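Local coordinates for protein putative solute-binding component of ABC transporter (PDB 4YS6) that probably serves as the sugar-capturing component of an ABC transporter, holding beta-D-glucopyranose between its two lobes, at residues 41-46 with 71-76; 47-52 with 272-277; 291-296 with 351-356. All coordinates share one frame; numbering follows the deposited sequence.

Contact 1 (41-46 with 71-76). With NA (sodium ion), chain G.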
loop_
_atom_site.group_PDB
_atom_site.type_symbol
_atom_site.label_atom_id
_atom_site.label_comp_id
_atom_site.label_asym_id
_atom_site.label_seq_id
_atom_site.Cartn_x
_atom_site.Cartn_y
_atom_site.Cartn_z
ATOM N N VAL A 41 2.007 -16.600 9.742
ATOM C CA VAL A 41 1.962 -15.511 8.786
ATOM C C VAL A 41 0.531 -15.061 8.658
ATOM O O VAL A 41 -0.331 -15.838 8.222
ATOM C CB VAL A 41 2.505 -15.928 7.396
ATOM C CG1 VAL A 41 2.515 -14.728 6.435
ATOM C CG2 VAL A 41 3.917 -16.533 7.520
ATOM N N ALA A 42 0.273 -13.825 9.086
ATOM C CA ALA A 42 -1.074 -13.293 9.126
ATOM C C ALA A 42 -1.240 -12.190 8.080
ATOM O O ALA A 42 -0.600 -11.141 8.173
ATOM C CB ALA A 42 -1.396 -12.756 10.512
HETATM N N MSE A 43 -2.110 -12.427 7.104
HETATM C CA MSE A 43 -2.347 -11.472 6.014
HETATM C C MSE A 43 -3.751 -10.866 6.149
HETATM O O MSE A 43 -4.638 -11.494 6.733
HETATM C CB MSE A 43 -2.195 -12.164 4.646
HETATM C CG MSE A 43 -0.800 -12.721 4.364
HETATM SE SE MSE A 43 0.362 -11.241 3.904
HETATM C CE MSE A 43 1.847 -11.609 5.096
ATOM N N PRO A 44 -3.951 -9.642 5.645
ATOM C CA PRO A 44 -5.225 -8.963 5.936
ATOM C C PRO A 44 -6.435 -9.479 5.176
ATOM O O PRO A 44 -7.482 -9.667 5.793
ATOM C CB PRO A 44 -4.951 -7.499 5.548
ATOM C CG PRO A 44 -3.791 -7.559 4.598
ATOM C CD PRO A 44 -2.969 -8.730 5.043
ATOM N N THR A 45 -6.289 -9.727 3.883
ATOM C CA THR A 45 -7.406 -10.128 3.059
ATOM C C THR A 45 -6.897 -10.622 1.728
ATOM O O THR A 45 -5.816 -10.238 1.314
ATOM C CB THR A 45 -8.370 -8.966 2.835
ATOM O OG1 THR A 45 -9.461 -9.400 2.035
ATOM C CG2 THR A 45 -7.663 -7.810 2.124
ATOM N N LYS A 46 -7.684 -11.469 1.067
ATOM C CA LYS A 46 -7.419 -11.879 -0.316
ATOM C C LYS A 46 -8.098 -10.967 -1.332
ATOM O O LYS A 46 -7.872 -11.107 -2.536
ATOM C CB LYS A 46 -7.910 -13.314 -0.544
ATOM C CG LYS A 46 -7.078 -14.355 0.155
ATOM C CD LYS A 46 -7.603 -15.751 -0.168
ATOM C CE LYS A 46 -6.786 -16.816 0.547
ATOM N NZ LYS A 46 -7.342 -18.186 0.364
ATOM N N LEU A 71 -0.220 -20.014 7.543
ATOM C CA LEU A 71 -0.645 -18.827 6.793
ATOM C C LEU A 71 -2.158 -18.648 6.859
ATOM O O LEU A 71 -2.910 -19.560 6.521
ATOM C CB LEU A 71 -0.199 -18.940 5.342
ATOM C CG LEU A 71 -0.748 -17.911 4.361
ATOM C CD1 LEU A 71 -0.222 -16.523 4.706
ATOM C CD2 LEU A 71 -0.380 -18.289 2.942
ATOM N N GLN A 72 -2.618 -17.484 7.304
ATOM C CA GLN A 72 -4.049 -17.223 7.376
ATOM C C GLN A 72 -4.364 -15.823 6.894
ATOM O O GLN A 72 -3.562 -14.890 7.072
ATOM C CB GLN A 72 -4.572 -17.421 8.798
ATOM C CG GLN A 72 -4.413 -18.849 9.293
ATOM C CD GLN A 72 -5.064 -19.072 10.638
ATOM O OE1 GLN A 72 -6.263 -18.865 10.789
ATOM N NE2 GLN A 72 -4.275 -19.494 11.624
ATOM N N TYR A 73 -5.527 -15.712 6.254
ATOM C CA TYR A 73 -6.067 -14.449 5.747
ATOM C C TYR A 73 -7.328 -14.091 6.516
ATOM O O TYR A 73 -8.160 -14.963 6.778
ATOM C CB TYR A 73 -6.420 -14.533 4.264
ATOM C CG TYR A 73 -5.229 -14.633 3.352
ATOM C CD1 TYR A 73 -4.601 -15.846 3.144
ATOM C CD2 TYR A 73 -4.740 -13.515 2.713
ATOM C CE1 TYR A 73 -3.504 -15.947 2.304
ATOM C CE2 TYR A 73 -3.644 -13.596 1.868
ATOM C CZ TYR A 73 -3.026 -14.807 1.679
ATOM O OH TYR A 73 -1.938 -14.918 0.849
ATOM N N ALA A 74 -7.512 -12.803 6.802
ATOM C CA ALA A 74 -8.559 -12.381 7.735
ATOM C C ALA A 74 -9.790 -11.663 7.142
ATOM O O ALA A 74 -10.616 -11.156 7.888
ATOM C CB ALA A 74 -7.936 -11.499 8.790
ATOM N N SER A 75 -9.903 -11.632 5.817
ATOM C CA SER A 75 -11.043 -10.990 5.150
ATOM C C SER A 75 -11.240 -9.546 5.590
ATOM O O SER A 75 -12.353 -9.035 5.602
ATOM C CB SER A 75 -12.325 -11.774 5.397
ATOM O OG SER A 75 -13.302 -11.411 4.443
ATOM N N ASN A 76 -10.144 -8.877 5.925
ATOM C CA ASN A 76 -10.183 -7.478 6.382
ATOM C C ASN A 76 -11.074 -7.262 7.608
ATOM O O ASN A 76 -11.564 -6.148 7.867
ATOM C CB ASN A 76 -10.619 -6.548 5.227
ATOM C CG ASN A 76 -9.484 -5.699 4.690
ATOM O OD1 ASN A 76 -8.317 -5.929 4.998
ATOM N ND2 ASN A 76 -9.826 -4.722 3.852
HETATM NA NA NA G . -14.411 -7.837 5.875
HETATM O O HOH W 1 -14.221 -9.065 3.861
HETATM O O HOH W 2 -14.352 -5.710 6.236
HETATM O O HOH W 3 -15.719 -10.009 5.925
#
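The ring of Tyr73 is sandwiched between two side chains of 41-46: Lys46 lies over one face, Met43, a selenomethionine here, covers the opposite face, and Thr45 O sits at the edge near the ring plane, buried there with no polar partner in the model. This packing closes the C-terminal end of a parallel beta-alpha-beta unit, in which strand 38-43 runs through helix 50-64 into strand 68-73, an outermost strand of the sheet of the N-terminal lobe in a periplasmic binding protein fold. Lys46 crosses the ring at about a right angle and makes a CH-pi contact, its CG 3.8 Å from the centroid of the Tyr73 ring. With CG anti to the carbonyl carbon (chi1 -71°) and the chain extended beyond it, CE also comes over the ring. From the other side, Met43 CB meets Tyr73 CE2 at 3.4 Å, the two side chains pointing the same way. Beyond the sandwich, the hydroxyl of Tyr73 is hydrogen-bonded to Trp51 O of helix 50-64. On the same face of the sheet Leu71 CD1 touches both Val41 CG1 and Met43 CG. The strands run parallel, their axes 17° apart, and two straight backbone bonds hold them: Gln72 N to Val41 O, and Met43 N to Gln72 O at 2.9 Å. Past the strand ends the pairing frays. Ala74 N makes weak bonds to Met43 O and Pro44 O, whereas Asn76 N reaches Pro44 O firmly at 2.8 Å. The amide oxygen of Asn76 rests against Thr45 CG2, while Thr45 OG1 turns to accept from Asp47 N. At the end of this turn a sodium ion is bound by Ser75 O at 2.4 Å, together with waters and Asp77 OD1.

Contact 2 (47-52 with 272-277). With NA (sodium ion), chain I; BGC (beta-D-glucopyranose), chain D.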
loop_
_atom_site.group_PDB
_atom_site.type_symbol
_atom_site.label_atom_id
_atom_site.label_comp_id
_atom_site.label_asym_id
_atom_site.label_seq_id
_atom_site.Cartn_x
_atom_site.Cartn_y
_atom_site.Cartn_z
ATOM N N ASP A 47 -8.905 -10.023 -0.856
ATOM C CA ASP A 47 -9.754 -9.209 -1.746
ATOM C C ASP A 47 -8.993 -7.986 -2.254
ATOM O O ASP A 47 -9.459 -7.281 -3.141
ATOM C CB ASP A 47 -11.032 -8.769 -1.036
ATOM C CG ASP A 47 -11.963 -9.941 -0.715
ATOM O OD1 ASP A 47 -12.113 -10.848 -1.567
ATOM O OD2 ASP A 47 -12.538 -9.956 0.394
ATOM N N LEU A 48 -7.822 -7.736 -1.676
ATOM C CA LEU A 48 -6.892 -6.735 -2.164
ATOM C C LEU A 48 -5.725 -7.537 -2.731
ATOM O O LEU A 48 -5.160 -8.386 -2.046
ATOM C CB LEU A 48 -6.463 -5.801 -1.043
ATOM C CG LEU A 48 -7.572 -4.900 -0.490
ATOM C CD1 LEU A 48 -7.185 -4.270 0.810
ATOM C CD2 LEU A 48 -7.929 -3.829 -1.490
ATOM N N GLN A 49 -5.395 -7.330 -3.998
ATOM C CA GLN A 49 -4.685 -8.366 -4.722
ATOM C C GLN A 49 -3.339 -8.754 -4.134
ATOM O O GLN A 49 -3.036 -9.941 -4.025
ATOM C CB GLN A 49 -4.450 -7.957 -6.168
ATOM C CG GLN A 49 -4.016 -9.119 -7.050
ATOM C CD GLN A 49 -3.272 -8.631 -8.284
ATOM O OE1 GLN A 49 -3.850 -8.020 -9.174
ATOM N NE2 GLN A 49 -1.990 -8.896 -8.325
ATOM N N ARG A 50 -2.520 -7.768 -3.791
ATOM C CA ARG A 50 -1.120 -8.050 -3.514
ATOM C C ARG A 50 -0.922 -9.094 -2.411
ATOM O O ARG A 50 0.028 -9.888 -2.472
ATOM C CB ARG A 50 -0.338 -6.765 -3.152
ATOM C CG ARG A 50 -0.753 -6.077 -1.895
ATOM C CD ARG A 50 0.312 -5.095 -1.433
ATOM N NE ARG A 50 1.484 -5.776 -0.885
ATOM C CZ ARG A 50 2.487 -5.142 -0.273
ATOM N NH1 ARG A 50 2.502 -3.823 -0.196
ATOM N NH2 ARG A 50 3.506 -5.821 0.246
ATOM N N TRP A 51 -1.814 -9.133 -1.433
ATOM C CA TRP A 51 -1.606 -9.977 -0.242
ATOM C C TRP A 51 -1.680 -11.441 -0.594
ATOM O O TRP A 51 -1.125 -12.271 0.121
ATOM C CB TRP A 51 -2.607 -9.632 0.868
ATOM C CG TRP A 51 -2.600 -8.170 1.133
ATOM C CD1 TRP A 51 -3.569 -7.281 0.778
ATOM C CD2 TRP A 51 -1.548 -7.390 1.736
ATOM N NE1 TRP A 51 -3.201 -6.009 1.115
ATOM C CE2 TRP A 51 -1.956 -6.043 1.685
ATOM C CE3 TRP A 51 -0.303 -7.700 2.298
ATOM C CZ2 TRP A 51 -1.176 -5.010 2.203
ATOM C CZ3 TRP A 51 0.474 -6.660 2.789
ATOM C CH2 TRP A 51 0.035 -5.340 2.743
ATOM N N ASN A 52 -2.324 -11.763 -1.720
ATOM C CA ASN A 52 -2.272 -13.127 -2.251
ATOM C C ASN A 52 -0.841 -13.513 -2.606
ATOM O O ASN A 52 -0.375 -14.618 -2.297
ATOM C CB ASN A 52 -3.173 -13.260 -3.463
ATOM C CG ASN A 52 -4.644 -13.106 -3.106
ATOM O OD1 ASN A 52 -5.281 -14.040 -2.632
ATOM N ND2 ASN A 52 -5.180 -11.934 -3.319
ATOM N N ASP A 272 1.077 -0.708 -6.925
ATOM C CA ASP A 272 1.059 -2.176 -6.729
ATOM C C ASP A 272 1.118 -2.944 -8.057
ATOM O O ASP A 272 1.429 -4.143 -8.063
ATOM C CB ASP A 272 -0.186 -2.729 -5.999
ATOM C CG ASP A 272 -0.264 -2.345 -4.535
ATOM O OD1 ASP A 272 0.697 -1.778 -3.973
ATOM O OD2 ASP A 272 -1.318 -2.685 -3.937
ATOM N N CYS A 273 0.770 -2.285 -9.156
ATOM C CA CYS A 273 0.628 -2.954 -10.446
ATOM C C CYS A 273 -0.304 -4.160 -10.351
ATOM O O CYS A 273 0.037 -5.267 -10.830
ATOM C CB CYS A 273 1.985 -3.390 -11.008
ATOM S SG CYS A 273 3.010 -1.959 -11.438
ATOM N N ASP A 274 -1.464 -3.966 -9.717
ATOM C CA ASP A 274 -2.524 -4.973 -9.783
ATOM C C ASP A 274 -2.853 -5.256 -11.247
ATOM O O ASP A 274 -2.808 -4.371 -12.090
ATOM C CB ASP A 274 -3.812 -4.515 -9.080
ATOM C CG ASP A 274 -3.679 -4.435 -7.569
ATOM O OD1 ASP A 274 -2.697 -4.974 -7.003
ATOM O OD2 ASP A 274 -4.606 -3.867 -6.941
ATOM N N ILE A 275 -3.260 -6.479 -11.535
ATOM C CA ILE A 275 -3.530 -6.889 -12.905
ATOM C C ILE A 275 -4.602 -6.027 -13.560
ATOM O O ILE A 275 -4.436 -5.613 -14.692
ATOM C CB ILE A 275 -3.941 -8.380 -12.954
ATOM C CG1 ILE A 275 -2.719 -9.229 -12.654
ATOM C CG2 ILE A 275 -4.493 -8.779 -14.323
ATOM C CD1 ILE A 275 -3.034 -10.699 -12.412
ATOM N N ALA A 276 -5.701 -5.767 -12.864
ATOM C CA ALA A 276 -6.777 -4.946 -13.410
ATOM C C ALA A 276 -6.251 -3.581 -13.847
ATOM O O ALA A 276 -6.622 -3.070 -14.913
ATOM C CB ALA A 276 -7.880 -4.772 -12.376
ATOM N N ASN A 277 -5.404 -2.994 -13.001
ATOM C CA ASN A 277 -4.859 -1.669 -13.278
ATOM C C ASN A 277 -3.839 -1.678 -14.393
ATOM O O ASN A 277 -3.776 -0.713 -15.159
ATOM C CB ASN A 277 -4.251 -1.084 -12.021
ATOM C CG ASN A 277 -5.252 -0.998 -10.919
ATOM O OD1 ASN A 277 -5.708 -2.022 -10.418
ATOM N ND2 ASN A 277 -5.604 0.214 -10.523
HETATM NA NA NA I . -1.880 -17.000 -3.028
HETATM C C2 BGC D . 0.130 -1.369 1.006
HETATM C C3 BGC D . -0.274 -1.112 -0.409
HETATM C C4 BGC D . -1.607 -1.645 -0.725
HETATM C C5 BGC D . -2.650 -1.201 0.254
HETATM C C6 BGC D . -3.985 -1.897 0.091
HETATM C C1 BGC D . -0.909 -0.741 1.956
HETATM O O1 BGC D . -0.637 -0.946 3.199
HETATM O O2 BGC D . 1.404 -0.791 1.263
HETATM O O3 BGC D . 0.764 -1.732 -1.260
HETATM O O4 BGC D . -2.069 -1.186 -2.021
HETATM O O5 BGC D . -2.156 -1.502 1.594
HETATM O O6 BGC D . -3.837 -3.301 -0.055
HETATM O O HOH W 4 -6.246 -7.148 -10.202
HETATM O O HOH W 5 -6.525 -4.992 -5.297
HETATM O O HOH W 6 -2.785 -4.958 -4.432
HETATM O O HOH W 7 -4.100 -16.725 -2.167
HETATM O O HOH W 8 -2.363 -16.726 -5.354
HETATM O O HOH W 9 -1.790 -17.427 -0.611
#
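Gln49 OE1 is gripped by two donors: Ile275 N, 2.9 Å away in the carbonyl plane and on a lone pair, and a water that itself accepts from Ala276 N. The side-chain amide oxygen thereby takes one backbone N-H of the first turn of helix 275-282 directly and a second through water. Gln49 gets there with CG anti to its own backbone N (chi1 -166°) and the chain running on extended past Asp274, whose side chain slides by in the opposite direction. The other end of the amide, NE2, bonds to Gln53 OE1. Asp274 occupies the N-cap position without making a capping bond; water joins its carboxylate to 47-52 instead. One water accepts from Gln49 N and donates to Asp274 OD2, and another lies between Arg50 N, Asp274 OD1 and Asp272 OD2. These bridges lead into the beta-D-glucopyranose pocket, in the cleft between the lobes as in other sugar-binding periplasmic proteins of this fold; both segments meet at the sugar's O3. The Asp272 carboxylate takes two hydroxyls, O3 on OD1 at 2.7 Å and O4 on OD2 at 2.5 Å. The Arg50 guanidinium, its plane 87° from that carboxylate, gives NH1 to O3 at 2.9 Å, with the sugar oxygen in the guanidinium plane. Trp51 CH2 lies over the centre of one guanidinium face, and salt bridges to Asp54 and Asp124 further fix the group. Trp51 NE1 donates to the sugar's O6 at 3.0 Å. In the fold, the start of helix 50-64 meets the start of helix 275-282 beside the glucose, with Leu48 and Asn277 touching helix 247-260, and Arg50 packed against helix 294-309 and Tyr123 of strand 119-123.

Contact 3 (291-296 with 351-356). With BGC (beta-D-glucopyranose), chain D.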
loop_
_atom_site.group_PDB
_atom_site.type_symbol
_atom_site.label_atom_id
_atom_site.label_comp_id
_atom_site.label_asym_id
_atom_site.label_seq_id
_atom_site.Cartn_x
_atom_site.Cartn_y
_atom_site.Cartn_z
ATOM N N PHE A 291 5.651 -0.290 -8.870
ATOM C CA PHE A 291 5.876 -1.715 -8.725
ATOM C C PHE A 291 6.663 -1.975 -7.448
ATOM O O PHE A 291 7.758 -1.462 -7.260
ATOM C CB PHE A 291 6.632 -2.294 -9.912
ATOM C CG PHE A 291 6.982 -3.751 -9.765
ATOM C CD1 PHE A 291 5.998 -4.700 -9.512
ATOM C CD2 PHE A 291 8.285 -4.179 -9.917
ATOM C CE1 PHE A 291 6.328 -6.045 -9.395
ATOM C CE2 PHE A 291 8.612 -5.510 -9.816
ATOM C CZ PHE A 291 7.619 -6.447 -9.547
ATOM N N LYS A 292 6.074 -2.792 -6.594
ATOM C CA LYS A 292 6.664 -3.244 -5.361
ATOM C C LYS A 292 6.744 -4.779 -5.427
ATOM O O LYS A 292 5.742 -5.494 -5.355
ATOM C CB LYS A 292 5.834 -2.762 -4.160
ATOM C CG LYS A 292 5.596 -1.248 -4.160
ATOM C CD LYS A 292 5.138 -0.699 -2.829
ATOM C CE LYS A 292 3.823 -1.288 -2.339
ATOM N NZ LYS A 292 3.395 -0.495 -1.145
ATOM N N ASP A 293 7.949 -5.293 -5.625
ATOM C CA ASP A 293 8.098 -6.722 -5.886
ATOM C C ASP A 293 7.935 -7.480 -4.560
ATOM O O ASP A 293 8.859 -7.503 -3.738
ATOM C CB ASP A 293 9.456 -7.015 -6.533
ATOM C CG ASP A 293 9.563 -8.439 -7.049
ATOM O OD1 ASP A 293 8.873 -9.342 -6.518
ATOM O OD2 ASP A 293 10.345 -8.671 -7.995
ATOM N N THR A 294 6.761 -8.077 -4.353
ATOM C CA THR A 294 6.497 -8.767 -3.083
ATOM C C THR A 294 7.440 -9.941 -2.845
ATOM O O THR A 294 7.610 -10.373 -1.705
ATOM C CB THR A 294 5.039 -9.287 -2.984
ATOM O OG1 THR A 294 4.748 -10.239 -4.019
ATOM C CG2 THR A 294 4.071 -8.149 -3.076
ATOM N N ARG A 295 8.053 -10.479 -3.905
ATOM C CA ARG A 295 8.975 -11.584 -3.730
ATOM C C ARG A 295 10.215 -11.107 -2.984
ATOM O O ARG A 295 10.816 -11.842 -2.182
ATOM C CB ARG A 295 9.375 -12.164 -5.081
ATOM C CG ARG A 295 8.237 -12.663 -5.900
ATOM C CD ARG A 295 8.734 -13.045 -7.276
ATOM N NE ARG A 295 9.176 -11.850 -7.996
ATOM C CZ ARG A 295 9.556 -11.849 -9.266
ATOM N NH1 ARG A 295 9.561 -12.972 -9.949
ATOM N NH2 ARG A 295 9.930 -10.723 -9.835
ATOM N N THR A 296 10.614 -9.869 -3.280
ATOM C CA THR A 296 11.777 -9.251 -2.654
ATOM C C THR A 296 11.520 -8.953 -1.198
ATOM O O THR A 296 12.376 -9.186 -0.339
ATOM C CB THR A 296 12.151 -7.940 -3.362
ATOM O OG1 THR A 296 12.420 -8.227 -4.736
ATOM C CG2 THR A 296 13.384 -7.306 -2.726
ATOM N N SER A 351 10.667 -10.099 -15.547
ATOM C CA SER A 351 11.078 -10.384 -14.174
ATOM C C SER A 351 10.411 -11.618 -13.580
ATOM O O SER A 351 10.754 -12.041 -12.470
ATOM C CB SER A 351 10.714 -9.229 -13.267
ATOM O OG SER A 351 9.307 -9.211 -13.163
ATOM N N GLY A 352 9.419 -12.141 -14.284
ATOM C CA GLY A 352 8.742 -13.345 -13.866
ATOM C C GLY A 352 7.646 -13.072 -12.866
ATOM O O GLY A 352 7.078 -13.998 -12.305
ATOM N N TYR A 353 7.331 -11.809 -12.619
ATOM C CA TYR A 353 6.306 -11.515 -11.613
ATOM C C TYR A 353 4.921 -11.994 -12.058
ATOM O O TYR A 353 4.198 -12.646 -11.298
ATOM C CB TYR A 353 6.268 -10.013 -11.312
ATOM C CG TYR A 353 5.571 -9.709 -10.006
ATOM C CD1 TYR A 353 6.249 -9.816 -8.807
ATOM C CD2 TYR A 353 4.232 -9.352 -9.968
ATOM C CE1 TYR A 353 5.633 -9.562 -7.601
ATOM C CE2 TYR A 353 3.591 -9.089 -8.736
ATOM C CZ TYR A 353 4.309 -9.202 -7.561
ATOM O OH TYR A 353 3.734 -8.944 -6.313
ATOM N N TYR A 354 4.558 -11.660 -13.289
ATOM C CA TYR A 354 3.329 -12.121 -13.919
ATOM C C TYR A 354 3.672 -12.960 -15.146
ATOM O O TYR A 354 4.774 -12.856 -15.678
ATOM C CB TYR A 354 2.470 -10.947 -14.353
ATOM C CG TYR A 354 1.855 -10.129 -13.233
ATOM C CD1 TYR A 354 1.271 -10.741 -12.138
ATOM C CD2 TYR A 354 1.826 -8.741 -13.298
ATOM C CE1 TYR A 354 0.669 -9.990 -11.131
ATOM C CE2 TYR A 354 1.221 -7.973 -12.297
ATOM C CZ TYR A 354 0.648 -8.609 -11.213
ATOM O OH TYR A 354 0.061 -7.882 -10.207
ATOM N N THR A 355 2.725 -13.778 -15.599
ATOM C CA THR A 355 2.854 -14.458 -16.880
ATOM C C THR A 355 2.165 -13.606 -17.915
ATOM O O THR A 355 1.293 -12.807 -17.575
ATOM C CB THR A 355 2.227 -15.843 -16.852
ATOM O OG1 THR A 355 0.803 -15.713 -16.789
ATOM C CG2 THR A 355 2.711 -16.620 -15.647
ATOM N N GLU A 356 2.529 -13.779 -19.181
ATOM C CA GLU A 356 1.971 -12.946 -20.240
ATOM C C GLU A 356 0.459 -13.175 -20.347
ATOM O O GLU A 356 -0.282 -12.267 -20.718
ATOM C CB GLU A 356 2.657 -13.234 -21.590
ATOM C CG GLU A 356 2.910 -11.984 -22.446
ATOM C CD GLU A 356 3.422 -12.305 -23.849
ATOM O OE1 GLU A 356 2.666 -12.925 -24.631
ATOM O OE2 GLU A 356 4.578 -11.938 -24.172
HETATM C C2 BGC D . 0.130 -1.369 1.006
HETATM C C3 BGC D . -0.274 -1.112 -0.409
HETATM C C4 BGC D . -1.607 -1.645 -0.725
HETATM C C5 BGC D . -2.650 -1.201 0.254
HETATM C C6 BGC D . -3.985 -1.897 0.091
HETATM C C1 BGC D . -0.909 -0.741 1.956
HETATM O O1 BGC D . -0.637 -0.946 3.199
HETATM O O2 BGC D . 1.404 -0.791 1.263
HETATM O O3 BGC D . 0.764 -1.732 -1.260
HETATM O O4 BGC D . -2.069 -1.186 -2.021
HETATM O O5 BGC D . -2.156 -1.502 1.594
HETATM O O6 BGC D . -3.837 -3.301 -0.055
#
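Strand 289-291 gives way to helix 294-309 opposite a turn where Gly352, with positive phi, ends the helical run; the backbones stay apart, Asp293 and Tyr353 being closest at 7.7 Å between CA atoms, and most of the contact is made by side chains. The edge of the Phe291 ring points into the face of Tyr353 in a T-shaped stack, centroids 5.0 Å apart and planes at 85°, with Phe291 CE1 over the centre of the tyrosine. Polar groups lie round the rim of the Tyr353 ring: Asp293 OD1, Arg295 NE and Thr294 OG1. Thr294 OG1 and Tyr353 OH are hydrogen-bonded at 2.8 Å. Arg295 works in two directions. One is a side-on salt bridge, Arg295 NE to Asp293 OD1 at 2.9 Å and Arg295 NH2 to Asp293 OD2 at 2.8 Å; OD1, already capping the helix through Arg295 N, thus holds two donors. End-on, Arg295 NH1 and NH2 both reach Ser351 O, at 2.9 and 3.1 Å, from the same face of that carbonyl. A bend at chi3 (-67°) turns the guanidinium across the turn, its plane 86° from the Tyr353 ring. Lys292 leads away from all this into the sugar pocket, where NZ donates to O3 of the glucose and more weakly to O2, and also bonds to Gln271. The C-terminal tail thus packs on the strand-to-helix junction 291-295, with helix 344-349 against Phe291, helix 50-64 touching Thr294, Arg295 and Tyr353, and Phe291 backbone-bonded to Val337 in strand 331-339.

In the fold
Contact 2 is buried and closest to the chain's centre, whereas contacts 1 and 3 are partly buried and reach the surface. Contact 2 uses helix 50-64, which connects the two strands of contact 1, and Lys46 O meets Asn52 ND2 where they join. Contacts 2 and 3 adjoin, and both contacts touch the glucose; Tyr354 OH reaches Cys273 O and Gln49 NE2. Their chemistry follows their place. The sheet edge relies on backbone pairing and a tyrosine ring packed between aliphatic chains, the junction beside the sugar on water and carboxylates, and the C-terminal tail on a T-shaped stack and a two-way arginine.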